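Coclaurine N-methyltransferase (Coptis japonica, PDB 6GKV) catalyses transfer of a methyl group from S-adenosyl-L-methionine to the ring nitrogen of coclaurine and related tetrahydroisoquinolines in plant alkaloid biosynthesis. Local coordinates at residues S57-K62 against N205-L210; C95-D100 against S285-E290; R34-G39 against I228-F233. All coordinates share one frame; numbering follows the deposited sequence.

Contact 1: residues S57-K62 against N205-L210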
loop_
_atom_site.group_PDB
_atom_site.type_symbol
_atom_site.label_atom_id
_atom_site.label_comp_id
_atom_site.label_asym_id
_atom_site.label_seq_id
_atom_site.Cartn_x
_atom_site.Cartn_y
_atom_site.Cartn_z
ATOM N N SER A 57 14.562 -3.769 -6.988
ATOM C CA SER A 57 15.928 -3.383 -7.316
ATOM C C SER A 57 16.700 -3.045 -6.045
ATOM O O SER A 57 17.895 -3.328 -5.947
ATOM C CB SER A 57 15.951 -2.207 -8.312
ATOM O OG SER A 57 15.261 -1.072 -7.819
ATOM N N LEU A 58 16.019 -2.450 -5.066
ATOM C CA LEU A 58 16.657 -2.133 -3.793
ATOM C C LEU A 58 17.151 -3.388 -3.068
ATOM O O LEU A 58 18.221 -3.355 -2.427
ATOM C CB LEU A 58 15.701 -1.340 -2.900
ATOM C CG LEU A 58 15.395 0.066 -3.454
ATOM C CD1 LEU A 58 14.318 0.742 -2.646
ATOM C CD2 LEU A 58 16.633 0.942 -3.487
ATOM N N ARG A 59 16.401 -4.490 -3.187
ATOM C CA ARG A 59 16.752 -5.743 -2.503
ATOM C C ARG A 59 18.077 -6.362 -2.982
ATOM O O ARG A 59 18.638 -7.242 -2.321
ATOM C CB ARG A 59 15.622 -6.778 -2.650
ATOM C CG ARG A 59 14.386 -6.491 -1.796
ATOM C CD ARG A 59 13.269 -7.524 -2.018
ATOM N NE ARG A 59 11.974 -7.091 -1.492
ATOM C CZ ARG A 59 11.432 -7.508 -0.348
ATOM N NH1 ARG A 59 12.064 -8.371 0.430
ATOM N NH2 ARG A 59 10.244 -7.054 0.022
ATOM N N GLN A 60 18.582 -5.904 -4.118
ATOM C CA GLN A 60 19.909 -6.329 -4.572
ATOM C C GLN A 60 21.054 -5.394 -4.182
ATOM O O GLN A 60 22.215 -5.733 -4.344
ATOM C CB GLN A 60 19.905 -6.507 -6.083
ATOM C CG GLN A 60 19.134 -7.722 -6.505
ATOM C CD GLN A 60 18.890 -7.756 -7.985
ATOM O OE1 GLN A 60 18.806 -6.717 -8.648
ATOM N NE2 GLN A 60 18.825 -8.958 -8.526
ATOM N N MET A 61 20.730 -4.214 -3.675
ATOM C CA MET A 61 21.764 -3.254 -3.308
ATOM C C MET A 61 22.369 -3.633 -1.957
ATOM O O MET A 61 22.079 -4.706 -1.434
ATOM C CB MET A 61 21.180 -1.840 -3.276
ATOM C CG MET A 61 20.786 -1.331 -4.653
ATOM S SD MET A 61 20.115 0.350 -4.670
ATOM C CE MET A 61 19.612 0.484 -6.387
ATOM N N LYS A 62 23.222 -2.777 -1.404
ATOM C CA LYS A 62 23.641 -2.930 -0.015
ATOM C C LYS A 62 22.755 -2.036 0.829
ATOM O O LYS A 62 21.936 -1.311 0.286
ATOM C CB LYS A 62 25.120 -2.581 0.172
ATOM C CG LYS A 62 25.996 -3.791 0.488
ATOM C CD LYS A 62 25.465 -4.572 1.713
ATOM C CE LYS A 62 25.511 -3.736 2.995
ATOM N NZ LYS A 62 24.888 -4.426 4.158
ATOM N N ASN A 205 18.941 -0.829 0.539
ATOM C CA ASN A 205 18.379 -2.160 0.728
ATOM C C ASN A 205 17.638 -2.307 2.064
ATOM O O ASN A 205 18.228 -2.695 3.081
ATOM C CB ASN A 205 19.462 -3.231 0.617
ATOM C CG ASN A 205 18.892 -4.639 0.603
ATOM O OD1 ASN A 205 17.849 -4.907 1.200
ATOM N ND2 ASN A 205 19.573 -5.548 -0.083
ATOM N N TYR A 206 16.328 -2.056 2.015
ATOM C CA TYR A 206 15.467 -2.018 3.191
ATOM C C TYR A 206 15.198 -3.394 3.779
ATOM O O TYR A 206 14.989 -3.545 4.985
ATOM C CB TYR A 206 14.145 -1.361 2.828
ATOM C CG TYR A 206 14.225 0.105 2.473
ATOM C CD1 TYR A 206 14.858 1.009 3.307
ATOM C CD2 TYR A 206 13.650 0.581 1.304
ATOM C CE1 TYR A 206 14.918 2.347 2.984
ATOM C CE2 TYR A 206 13.703 1.917 0.973
ATOM C CZ TYR A 206 14.341 2.798 1.811
ATOM O OH TYR A 206 14.383 4.144 1.484
ATOM N N GLU A 207 15.192 -4.406 2.930
ATOM C CA GLU A 207 15.040 -5.773 3.426
ATOM C C GLU A 207 16.212 -6.132 4.367
ATOM O O GLU A 207 15.994 -6.719 5.432
ATOM C CB GLU A 207 14.941 -6.769 2.254
ATOM C CG GLU A 207 14.931 -8.243 2.661
ATOM C CD GLU A 207 15.171 -9.189 1.487
ATOM O OE1 GLU A 207 14.731 -8.882 0.364
ATOM O OE2 GLU A 207 15.818 -10.238 1.681
ATOM N N LEU A 208 17.442 -5.765 3.990
ATOM C CA LEU A 208 18.614 -6.062 4.840
ATOM C C LEU A 208 18.618 -5.191 6.094
ATOM O O LEU A 208 18.832 -5.685 7.188
ATOM C CB LEU A 208 19.930 -5.886 4.077
ATOM C CG LEU A 208 20.272 -6.984 3.062
ATOM C CD1 LEU A 208 21.606 -6.705 2.384
ATOM C CD2 LEU A 208 20.292 -8.361 3.708
ATOM N N LEU A 209 18.344 -3.905 5.937
ATOM C CA LEU A 209 18.253 -2.997 7.081
ATOM C C LEU A 209 17.174 -3.410 8.104
ATOM O O LEU A 209 17.435 -3.421 9.312
ATOM C CB LEU A 209 17.974 -1.570 6.592
ATOM C CG LEU A 209 18.032 -0.538 7.709
ATOM C CD1 LEU A 209 19.394 -0.624 8.383
ATOM C CD2 LEU A 209 17.800 0.837 7.172
ATOM N N LEU A 210 15.966 -3.730 7.627
ATOM C CA LEU A 210 14.886 -4.154 8.519
ATOM C C LEU A 210 15.129 -5.549 9.121
ATOM O O LEU A 210 14.712 -5.818 10.261
ATOM C CB LEU A 210 13.534 -4.109 7.787
ATOM C CG LEU A 210 12.996 -2.669 7.663
ATOM C CD1 LEU A 210 11.792 -2.581 6.750
ATOM C CD2 LEU A 210 12.669 -2.043 9.029
#

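Contact 2: residues C95-D100 against S285-E290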
loop_
_atom_site.group_PDB
_atom_site.type_symbol
_atom_site.label_atom_id
_atom_site.label_comp_id
_atom_site.label_asym_id
_atom_site.label_seq_id
_atom_site.Cartn_x
_atom_site.Cartn_y
_atom_site.Cartn_z
ATOM N N CYS A 95 8.031 18.808 11.968
ATOM C CA CYS A 95 7.321 19.192 13.180
ATOM C C CYS A 95 5.810 19.238 12.922
ATOM O O CYS A 95 5.362 19.145 11.780
ATOM C CB CYS A 95 7.809 20.529 13.692
ATOM S SG CYS A 95 9.547 20.480 14.042
ATOM N N TYR A 96 5.032 19.355 13.989
ATOM C CA TYR A 96 3.592 19.229 13.872
ATOM C C TYR A 96 2.877 20.516 14.255
ATOM O O TYR A 96 2.888 20.931 15.415
ATOM C CB TYR A 96 3.099 18.066 14.731
ATOM C CG TYR A 96 1.718 17.614 14.363
ATOM C CD1 TYR A 96 0.603 18.119 15.025
ATOM C CD2 TYR A 96 1.521 16.697 13.346
ATOM C CE1 TYR A 96 -0.666 17.718 14.689
ATOM C CE2 TYR A 96 0.249 16.282 13.003
ATOM C CZ TYR A 96 -0.842 16.794 13.673
ATOM O OH TYR A 96 -2.107 16.373 13.328
ATOM N N PHE A 97 2.262 21.144 13.261
ATOM C CA PHE A 97 1.517 22.374 13.466
ATOM C C PHE A 97 0.011 22.073 13.401
ATOM O O PHE A 97 -0.534 21.861 12.312
ATOM C CB PHE A 97 1.912 23.427 12.413
ATOM C CG PHE A 97 3.384 23.791 12.414
ATOM C CD1 PHE A 97 4.323 22.959 11.813
ATOM C CD2 PHE A 97 3.821 24.975 12.981
ATOM C CE1 PHE A 97 5.664 23.282 11.797
ATOM C CE2 PHE A 97 5.169 25.315 12.969
ATOM C CZ PHE A 97 6.096 24.464 12.379
ATOM N N LYS A 98 -0.650 22.036 14.564
ATOM C CA LYS A 98 -2.097 21.821 14.608
ATOM C C LYS A 98 -2.860 23.107 14.277
ATOM O O LYS A 98 -3.827 23.076 13.516
ATOM C CB LYS A 98 -2.541 21.264 15.973
ATOM C CG LYS A 98 -3.018 19.809 15.866
ATOM C CD LYS A 98 -3.600 19.197 17.152
ATOM C CE LYS A 98 -3.773 17.675 16.984
ATOM N NZ LYS A 98 -3.075 16.869 18.030
ATOM N N GLU A 99 -2.422 24.238 14.818
ATOM C CA GLU A 99 -3.102 25.508 14.553
ATOM C C GLU A 99 -2.217 26.569 13.910
ATOM O O GLU A 99 -1.008 26.604 14.121
ATOM C CB GLU A 99 -3.682 26.065 15.847
ATOM C CG GLU A 99 -4.755 25.214 16.454
ATOM C CD GLU A 99 -5.063 25.640 17.860
ATOM O OE1 GLU A 99 -4.956 24.794 18.772
ATOM O OE2 GLU A 99 -5.387 26.829 18.052
ATOM N N ASP A 100 -2.850 27.464 13.162
ATOM C CA ASP A 100 -2.160 28.541 12.452
ATOM C C ASP A 100 -1.178 29.366 13.297
ATOM O O ASP A 100 -0.190 29.874 12.761
ATOM C CB ASP A 100 -3.191 29.473 11.816
ATOM C CG ASP A 100 -3.979 28.795 10.715
ATOM O OD1 ASP A 100 -4.897 27.999 11.025
ATOM O OD2 ASP A 100 -3.672 29.047 9.534
ATOM N N SER A 285 6.148 21.517 5.443
ATOM C CA SER A 285 6.271 22.763 4.716
ATOM C C SER A 285 6.443 23.887 5.714
ATOM O O SER A 285 7.330 24.723 5.565
ATOM C CB SER A 285 5.065 23.007 3.820
ATOM O OG SER A 285 5.299 24.139 2.999
ATOM N N ARG A 286 5.615 23.890 6.752
ATOM C CA ARG A 286 5.636 24.993 7.701
ATOM C C ARG A 286 6.904 24.950 8.533
ATOM O O ARG A 286 7.460 25.992 8.897
ATOM C CB ARG A 286 4.404 24.961 8.592
ATOM C CG ARG A 286 3.144 25.529 7.918
ATOM C CD ARG A 286 2.193 26.138 8.949
ATOM N NE ARG A 286 2.886 27.081 9.825
ATOM C CZ ARG A 286 2.419 27.500 10.998
ATOM N NH1 ARG A 286 1.252 27.051 11.445
ATOM N NH2 ARG A 286 3.129 28.356 11.731
ATOM N N THR A 287 7.362 23.737 8.818
ATOM C CA THR A 287 8.610 23.519 9.544
ATOM C C THR A 287 9.799 24.199 8.848
ATOM O O THR A 287 10.518 24.971 9.458
ATOM C CB THR A 287 8.898 22.002 9.699
ATOM O OG1 THR A 287 7.885 21.409 10.513
ATOM C CG2 THR A 287 10.192 21.784 10.378
ATOM N N ASN A 288 9.984 23.892 7.569
ATOM C CA ASN A 288 11.046 24.457 6.772
ATOM C C ASN A 288 10.915 25.965 6.661
ATOM O O ASN A 288 11.925 26.683 6.505
ATOM C CB ASN A 288 11.059 23.853 5.370
ATOM C CG ASN A 288 11.725 22.480 5.319
ATOM O OD1 ASN A 288 12.951 22.386 5.278
ATOM N ND2 ASN A 288 10.921 21.417 5.256
ATOM N N GLU A 289 9.671 26.437 6.713
ATOM C CA GLU A 289 9.364 27.870 6.624
ATOM C C GLU A 289 9.767 28.593 7.901
ATOM O O GLU A 289 10.165 29.750 7.876
ATOM C CB GLU A 289 7.861 28.083 6.350
ATOM C CG GLU A 289 7.396 29.531 6.321
ATOM C CD GLU A 289 5.875 29.677 6.091
ATOM O OE1 GLU A 289 5.135 28.693 6.310
ATOM O OE2 GLU A 289 5.425 30.787 5.704
ATOM N N GLU A 290 9.649 27.910 9.031
ATOM C CA GLU A 290 9.973 28.548 10.296
ATOM C C GLU A 290 11.488 28.608 10.452
ATOM O O GLU A 290 12.023 29.543 11.048
ATOM C CB GLU A 290 9.303 27.809 11.467
ATOM C CG GLU A 290 7.764 27.953 11.492
ATOM C CD GLU A 290 7.293 29.379 11.784
ATOM O OE1 GLU A 290 7.809 29.993 12.742
ATOM O OE2 GLU A 290 6.394 29.885 11.063
#

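Contact 3: residues R34-G39 against I228-F233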
loop_
_atom_site.group_PDB
_atom_site.type_symbol
_atom_site.label_atom_id
_atom_site.label_comp_id
_atom_site.label_asym_id
_atom_site.label_seq_id
_atom_site.Cartn_x
_atom_site.Cartn_y
_atom_site.Cartn_z
ATOM N N ARG A 34 6.818 18.993 -12.883
ATOM C CA ARG A 34 7.378 18.033 -13.822
ATOM C C ARG A 34 7.677 16.667 -13.191
ATOM O O ARG A 34 7.692 15.660 -13.902
ATOM C CB ARG A 34 8.654 18.580 -14.444
ATOM C CG ARG A 34 8.476 19.742 -15.427
ATOM C CD ARG A 34 9.852 20.224 -15.932
ATOM N NE ARG A 34 10.512 19.198 -16.735
ATOM C CZ ARG A 34 11.733 18.715 -16.515
ATOM N NH1 ARG A 34 12.477 19.160 -15.507
ATOM N NH2 ARG A 34 12.209 17.775 -17.320
ATOM N N ARG A 35 7.948 16.629 -11.884
ATOM C CA ARG A 35 8.209 15.356 -11.209
ATOM C C ARG A 35 6.884 14.609 -11.032
ATOM O O ARG A 35 6.803 13.400 -11.272
ATOM C CB ARG A 35 8.897 15.558 -9.853
ATOM C CG ARG A 35 9.247 14.230 -9.145
ATOM C CD ARG A 35 10.738 14.029 -9.167
ATOM N NE ARG A 35 11.125 12.815 -9.855
ATOM C CZ ARG A 35 12.365 12.552 -10.244
ATOM N NH1 ARG A 35 12.635 11.413 -10.872
ATOM N NH2 ARG A 35 13.324 13.432 -10.006
ATOM N N LEU A 36 5.840 15.335 -10.640
ATOM C CA LEU A 36 4.499 14.761 -10.593
ATOM C C LEU A 36 4.121 14.129 -11.934
ATOM O O LEU A 36 3.518 13.054 -11.995
ATOM C CB LEU A 36 3.475 15.823 -10.211
ATOM C CG LEU A 36 3.567 16.316 -8.767
ATOM C CD1 LEU A 36 2.323 17.121 -8.438
ATOM C CD2 LEU A 36 3.737 15.162 -7.798
ATOM N N GLN A 37 4.500 14.795 -13.010
ATOM C CA GLN A 37 4.114 14.363 -14.345
ATOM C C GLN A 37 4.861 13.091 -14.710
ATOM O O GLN A 37 4.329 12.202 -15.366
ATOM C CB GLN A 37 4.397 15.475 -15.359
ATOM C CG GLN A 37 4.114 15.129 -16.803
ATOM C CD GLN A 37 2.641 15.136 -17.122
ATOM O OE1 GLN A 37 1.918 16.069 -16.758
ATOM N NE2 GLN A 37 2.180 14.094 -17.812
ATOM N N TRP A 38 6.108 13.020 -14.265
ATOM C CA TRP A 38 6.973 11.881 -14.505
ATOM C C TRP A 38 6.597 10.743 -13.559
ATOM O O TRP A 38 6.705 9.567 -13.905
ATOM C CB TRP A 38 8.433 12.316 -14.320
ATOM C CG TRP A 38 9.434 11.221 -14.162
ATOM C CD1 TRP A 38 10.264 10.728 -15.127
ATOM C CD2 TRP A 38 9.740 10.497 -12.957
ATOM N NE1 TRP A 38 11.057 9.732 -14.603
ATOM C CE2 TRP A 38 10.758 9.573 -13.273
ATOM C CE3 TRP A 38 9.227 10.519 -11.644
ATOM C CZ2 TRP A 38 11.283 8.683 -12.327
ATOM C CZ3 TRP A 38 9.748 9.638 -10.709
ATOM C CH2 TRP A 38 10.757 8.728 -11.053
ATOM N N GLY A 39 6.134 11.116 -12.370
ATOM C CA GLY A 39 5.710 10.160 -11.364
ATOM C C GLY A 39 4.370 9.462 -11.558
ATOM O O GLY A 39 4.299 8.238 -11.449
ATOM N N ILE A 228 9.516 10.723 5.143
ATOM C CA ILE A 228 8.776 11.578 4.254
ATOM C C ILE A 228 8.456 10.712 3.036
ATOM O O ILE A 228 9.104 9.686 2.831
ATOM C CB ILE A 228 9.574 12.852 3.901
ATOM C CG1 ILE A 228 10.978 12.490 3.419
ATOM C CG2 ILE A 228 9.686 13.723 5.137
ATOM C CD1 ILE A 228 11.071 12.186 1.956
ATOM N N CYS A 229 7.458 11.096 2.242
ATOM C CA CYS A 229 7.070 10.283 1.089
ATOM C C CYS A 229 6.349 11.107 0.044
ATOM O O CYS A 229 6.036 12.284 0.282
ATOM C CB CYS A 229 6.168 9.144 1.537
ATOM S SG CYS A 229 4.599 9.766 2.141
ATOM N N HIS A 230 6.115 10.508 -1.125
ATOM C CA HIS A 230 5.016 10.966 -1.953
ATOM C C HIS A 230 3.868 9.974 -1.796
ATOM O O HIS A 230 4.091 8.769 -1.669
ATOM C CB HIS A 230 5.393 11.105 -3.423
ATOM C CG HIS A 230 4.245 11.584 -4.262
ATOM N ND1 HIS A 230 3.377 10.722 -4.892
ATOM C CD2 HIS A 230 3.784 12.840 -4.507
ATOM C CE1 HIS A 230 2.451 11.429 -5.529
ATOM N NE2 HIS A 230 2.677 12.711 -5.309
ATOM N N LYS A 231 2.640 10.462 -1.809
ATOM C CA LYS A 231 1.511 9.601 -1.443
ATOM C C LYS A 231 1.361 8.383 -2.359
ATOM O O LYS A 231 0.884 7.342 -1.932
ATOM C CB LYS A 231 0.213 10.401 -1.428
ATOM C CG LYS A 231 -0.353 10.793 -2.798
ATOM C CD LYS A 231 -1.761 11.380 -2.598
ATOM C CE LYS A 231 -2.241 12.189 -3.788
ATOM N NZ LYS A 231 -3.360 13.095 -3.400
ATOM N N THR A 232 1.839 8.473 -3.594
ATOM C CA THR A 232 1.598 7.397 -4.559
ATOM C C THR A 232 2.838 6.715 -5.138
ATOM O O THR A 232 2.937 5.484 -5.112
ATOM C CB THR A 232 0.790 7.942 -5.703
ATOM O OG1 THR A 232 -0.387 8.533 -5.156
ATOM C CG2 THR A 232 0.434 6.848 -6.697
ATOM N N PHE A 233 3.771 7.499 -5.682
ATOM C CA PHE A 233 4.922 6.883 -6.327
ATOM C C PHE A 233 6.183 6.970 -5.476
ATOM O O PHE A 233 6.208 7.611 -4.425
ATOM C CB PHE A 233 5.159 7.462 -7.743
ATOM C CG PHE A 233 5.263 8.978 -7.825
ATOM C CD1 PHE A 233 6.456 9.629 -7.548
ATOM C CD2 PHE A 233 4.189 9.741 -8.281
ATOM C CE1 PHE A 233 6.562 11.013 -7.659
ATOM C CE2 PHE A 233 4.294 11.131 -8.400
ATOM C CZ PHE A 233 5.480 11.760 -8.080
#

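Contact 1: residues S57-K62 against N205-L210
Leu58 and Asn205 bring the two backbones together, their CA atoms 4.8 Å apart, where the chain leaving helix 44-58 passes the start of helix 206-215. The motif is an Asn N-cap set against a type I beta turn, Leu58 to Met61, in a Rossmann-like methyltransferase fold. Asn205 serves both parts. Its backbone N donates to Lys62 O (3.0 Å). Its side chain has CG anti to the backbone N (chi1 -172°), which carries the amide into the turn. There ND2 donates to Met61 O at 3.0 Å in a nearly straight bond (177°), with the acceptor in the amide plane. OD1 of the same amide accepts from Leu208 N, the capping bond. Both ends are bonded, which probably fixes the amide's rotation. Further along, Leu58 CD1 packs on Tyr206 CE2 at 3.9 Å, the two side chains pointing the same way. Tyr206 OH bonds to Phe200 O. Arg59 and Glu207, both partly exposed, cross at about a right angle in a salt bridge. Each has a second partner, Asp269 for Arg59 and Arg211 for Glu207. Arg59 NH1 meets Glu207 OE1 at 2.7 Å from above the carboxylate plane.

Contact 2: residues C95-D100 against S285-E290
Phe97 lies against Arg286 and Thr287 of helix 281-297, joining this helix to the loop between helices 79-85 and 104-118. The helix follows strand 272-279 of the Rossmann-like methyltransferase fold. The contact borders both ligand sites: Gly92 and Ser93, earlier in the same loop, bind S-adenosyl-L-homocysteine, and Asn288 touches the bound N-methylheliamine.

A hydrogen bond crosses from the loop to the helix. Cys95 N donates to Thr287 OG1 at 3.0 Å. The same OG1 is bonded to His283 O one helical turn earlier. Thr287 OG1 lies anti to its carbonyl carbon (chi1 -65°), and this lets it reach both His283 O and the loop.

The ring of Phe97 carries the packing. Arg286 CB sits over one face of Phe97 in a CH-pi contact, 3.9 Å from the centroid. Thr287 OG1 lies at the edge of the ring, 3.2 Å from Phe97 CE1.

The charged end of Arg286 bends back at chi3 (51°). This brings the guanidinium over the CD2 rim of the ring, on the same face as CB, their planes 36° apart. Its NH2 makes a long salt bridge to Glu290 OE2, which also pairs with Lys293. Glu99 O lies at the guanidinium edge, and NH2 makes a weak hydrogen bond to Thr102 O. Phe97 CD2 lies over the centre of the guanidinium, 3.5 Å from Arg286 CZ.

Contact 3: residues R34-G39 against I228-F233
Arg35 meets Phe233 through its backbone: Arg35 O lies 3.8 Å from Phe233 CZ, near the C-terminal end of helix 21-39. Its side chain passes the ring at CG and carries NH2 on to a hydrogen bond with Glu238 O. Leu36 follows. Its CD2 branch touches two rings, His230 NE2 at 3.7 Å and the edge of Phe233 at CZ. The leucine crosses both side chains at about a right angle. Gly39 ends the helix. Its CA lies over the centre of the Phe233 ring, 3.4 Å from the centroid, in a CH-pi contact. Phe233 CG sits between its backbone N and carbonyl carbon (chi1 53°), and this brings the ring over the glycine. His230 ND1 lies over the opposite face of that ring and accepts a weak bond from Phe233 N. His230 NE2 bonds to Glu341, so both imidazole nitrogens have partners. Without the ring, as with an alanine here, a gap is likely to open between Gly39 and His230, leaving Leu36 less to pack on. No hydrogen bond crosses the contact. The helix end is therefore joined to the turn after strand 221-230 by close apolar and CH-pi packing, which depends on shape.

Contact 3 is the buried one of the three; contacts 1 and 2 are only partly buried, with charged groups toward their outer parts. Contact 1 and contact 3 use consecutive helices, 44-58 and 21-39, and the first is nested inside the chain loop closed by the second. Contact 2 lies on the other side of the chain's centre from contact 1, their centres 33 Å apart. It alone holds a residue, Asn288, that touches a ligand. Chemistry follows place. Contact 1 relies on backbone and amide hydrogen bonds with an outer salt bridge. Contact 2 combines a hydrogen bond with an aromatic ring and an arginine. Contact 3 has no polar bond between its segments.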